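Side-chain contact in acyl-coenzyme A oxidase acox-1.2 (Caenorhabditis elegans, PDB 5K3J), which catalyses the FAD-dependent first step of peroxisomal beta-oxidation, desaturating the side chains of ascaroside-CoA pheromone precursors with a five-carbon omega chain: residues Arg293-Met296 against Ala297-Gly301. Sequence-based numbering, arbitrary orientation.
Sequences RSQM and AMEQG. With 6QA (~{S}-[2-[3-[[(2~{R})-4-[[[(2~{R},3~{S},4~{R},5~{R})-5-(6-aminopurin-9-yl)-4-oxidanyl-3-phosphonooxy-oxolan-2-yl]methoxy-oxidanyl-phosphoryl]oxy-oxidanyl-phosphoryl]oxy-3,3-dimethyl-2-oxidanyl-butanoyl]amino]propanoylamino]ethyl] 5-[(2~{R},3~{R},5~{R},6~{S})-6-methyl-3,5-bis(oxidanyl)oxan-2-yl]oxypentanethioate), chain E.
Gln295 and Glu299, one helical turn apart, meet beside the sugar of the bound ascaroside-CoA, whose hydroxyl O01 gives a hydrogen bond to Glu299 OE1 at 2.9 Å. CG of Glu299 lies anti to the backbone N (chi1 -176°) and the chain is extended beyond it, which carries the carboxylate out to the sugar. The Gln295 amide crosses this carboxylate at 63°, with its OE1 3.4 Å from Glu299 OE1, two acceptors side by side and not bonded; Arg101 of helix 93-103 touches both side chains and could offset the charge of the carboxylate. Their backbones are joined as well, Glu299 N to Gln295 O at 3.2 Å. One residue on, Gln300 N gives its hydrogen to Met296 O at 2.7 Å. Arg293 stretches to the pantetheine part of the ligand, its NH2 2.6 Å from O57, while NE hydrogen-bonds to O of Ala432, a residue changed in this structure, at the position predicted to be the proton acceptor. Beyond these bonds the contact is van der Waals: Met296 CB lies 4.1 Å from Gln300 CG, whose amide NE2 is held by Ala425 O. One helix of the C-alpha1 domain thus lines the acyl-CoA pocket, and Glu299 is important for binding this ascaroside and for substrate specificity.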
# COMPACT_ATOMS: atom_id res chain seq x y z
N ARG A 293 10.28 -7.96 -17.15
CA ARG A 293 10.00 -8.96 -16.12
C ARG A 293 11.26 -9.59 -15.54
O ARG A 293 11.36 -9.80 -14.34
CB ARG A 293 9.09 -10.06 -16.68
CG ARG A 293 7.68 -9.62 -17.01
CD ARG A 293 6.94 -10.72 -17.77
NE ARG A 293 5.59 -10.32 -18.13
CZ ARG A 293 4.94 -10.76 -19.21
NH1 ARG A 293 5.53 -11.61 -20.04
NH2 ARG A 293 3.71 -10.35 -19.45
N SER A 294 12.21 -9.89 -16.42
CA SER A 294 13.49 -10.43 -15.99
C SER A 294 14.23 -9.41 -15.12
O SER A 294 14.95 -9.78 -14.19
CB SER A 294 14.35 -10.81 -17.20
OG SER A 294 14.56 -9.70 -18.06
N GLN A 295 14.03 -8.14 -15.43
CA GLN A 295 14.81 -7.07 -14.81
C GLN A 295 14.27 -6.61 -13.45
O GLN A 295 15.04 -6.12 -12.62
CB GLN A 295 14.88 -5.88 -15.79
CG GLN A 295 15.56 -4.63 -15.26
CD GLN A 295 14.57 -3.56 -14.85
OE1 GLN A 295 13.37 -3.83 -14.74
NE2 GLN A 295 15.06 -2.35 -14.63
N MET A 296 12.98 -6.77 -13.20
CA MET A 296 12.39 -6.16 -12.01
C MET A 296 12.60 -6.94 -10.72
O MET A 296 12.22 -6.47 -9.65
CB MET A 296 10.89 -5.91 -12.22
CG MET A 296 10.17 -6.96 -13.04
SD MET A 296 8.49 -6.41 -13.43
CE MET A 296 7.86 -6.11 -11.79
N ALA A 297 13.20 -8.12 -10.79
CA ALA A 297 13.65 -8.77 -9.57
C ALA A 297 14.78 -7.93 -8.98
O ALA A 297 14.84 -7.69 -7.77
CB ALA A 297 14.11 -10.19 -9.83
N MET A 298 15.65 -7.46 -9.86
CA MET A 298 16.73 -6.54 -9.51
C MET A 298 16.17 -5.21 -9.01
O MET A 298 16.57 -4.72 -7.95
CB MET A 298 17.62 -6.30 -10.73
CG MET A 298 18.65 -5.21 -10.54
SD MET A 298 19.93 -5.68 -9.37
CE MET A 298 20.65 -7.07 -10.24
N GLU A 299 15.25 -4.64 -9.78
CA GLU A 299 14.72 -3.31 -9.52
C GLU A 299 13.78 -3.27 -8.31
O GLU A 299 13.81 -2.32 -7.52
CB GLU A 299 13.99 -2.79 -10.76
CG GLU A 299 13.47 -1.37 -10.63
CD GLU A 299 12.59 -0.97 -11.79
OE1 GLU A 299 11.91 -1.85 -12.36
OE2 GLU A 299 12.59 0.23 -12.15
N GLN A 300 12.93 -4.29 -8.17
CA GLN A 300 12.07 -4.39 -7.00
C GLN A 300 12.87 -4.93 -5.83
O GLN A 300 12.34 -5.12 -4.74
CB GLN A 300 10.84 -5.26 -7.29
CG GLN A 300 9.92 -4.76 -8.37
CD GLN A 300 8.85 -3.83 -7.84
OE1 GLN A 300 8.48 -3.90 -6.67
NE2 GLN A 300 8.34 -2.96 -8.70
N GLY A 301 14.16 -5.16 -6.07
CA GLY A 301 15.09 -5.45 -4.99
C GLY A 301 15.71 -4.17 -4.48
O GLY A 301 16.04 -4.06 -3.29
P26 6QA E . -1.86 -14.20 -25.53
P29 6QA E . -2.23 -17.05 -26.45
P50 6QA E . 0.00 -22.66 -22.89
O01 6QA E . 9.75 -0.36 -13.60
C02 6QA E . 9.81 -0.50 -15.03
C03 6QA E . 8.56 0.27 -15.50
O04 6QA E . 8.28 0.02 -16.80
C05 6QA E . 7.63 -1.19 -17.06
C06 6QA E . 6.28 -0.86 -17.75
C07 6QA E . 5.95 -2.03 -18.71
C08 6QA E . 5.01 -1.51 -19.80
C09 6QA E . 3.76 -2.28 -19.82
S10 6QA E . 3.31 -2.93 -21.52
C11 6QA E . 2.95 -4.71 -21.55
C12 6QA E . 2.68 -5.35 -20.22
N13 6QA E . 1.48 -6.09 -20.34
C14 6QA E . 1.46 -7.53 -20.19
C15 6QA E . 0.11 -8.32 -20.31
C16 6QA E . 0.28 -9.38 -21.45
N17 6QA E . -0.23 -10.70 -21.06
C18 6QA E . -0.63 -11.63 -22.12
C19 6QA E . -1.16 -13.01 -21.74
O20 6QA E . -1.32 -13.07 -20.35
C21 6QA E . -0.19 -14.14 -22.20
C22 6QA E . -1.00 -15.47 -21.86
C23 6QA E . 1.16 -14.00 -21.43
C24 6QA E . 0.14 -14.16 -23.69
O25 6QA E . -0.83 -14.92 -24.45
O27 6QA E . -2.83 -13.20 -24.87
O28 6QA E . -2.73 -15.47 -26.26
O30 6QA E . -1.96 -17.25 -27.95
O31 6QA E . -0.87 -17.31 -25.50
C32 6QA E . -0.82 -18.32 -24.56
C33 6QA E . 0.08 -19.48 -25.17
O34 6QA E . 1.11 -19.01 -25.75
C35 6QA E . 2.45 -19.45 -24.94
N36 6QA E . 3.22 -18.24 -24.61
C37 6QA E . 2.72 -17.10 -24.13
N38 6QA E . 3.68 -16.19 -23.95
C39 6QA E . 4.86 -16.75 -24.33
C40 6QA E . 4.57 -18.05 -24.76
N41 6QA E . 5.59 -18.84 -25.21
C42 6QA E . 6.84 -18.37 -25.23
N43 6QA E . 7.15 -17.13 -24.82
C44 6QA E . 6.21 -16.30 -24.38
N45 6QA E . 6.55 -14.94 -23.94
C46 6QA E . 2.08 -20.11 -23.89
O47 6QA E . 2.79 -21.43 -23.83
C48 6QA E . 0.58 -20.35 -24.00
O49 6QA E . 0.28 -21.68 -24.23
O51 6QA E . -1.42 -23.14 -22.92
O52 6QA E . 0.26 -21.87 -21.60
O53 6QA E . 0.96 -23.82 -22.91
O54 6QA E . -3.32 -17.98 -26.00
O55 6QA E . -1.07 -13.48 -26.60
O56 6QA E . -0.55 -11.29 -23.27
O57 6QA E . 2.46 -8.14 -19.98
O58 6QA E . 3.13 -2.40 -18.78
O59 6QA E . 8.75 1.71 -15.37
C60 6QA E . 9.90 2.18 -16.08
C61 6QA E . 9.84 3.68 -15.88
C62 6QA E . 11.19 1.49 -15.55
C63 6QA E . 11.09 0.03 -15.57
O64 6QA E . 12.32 1.89 -16.40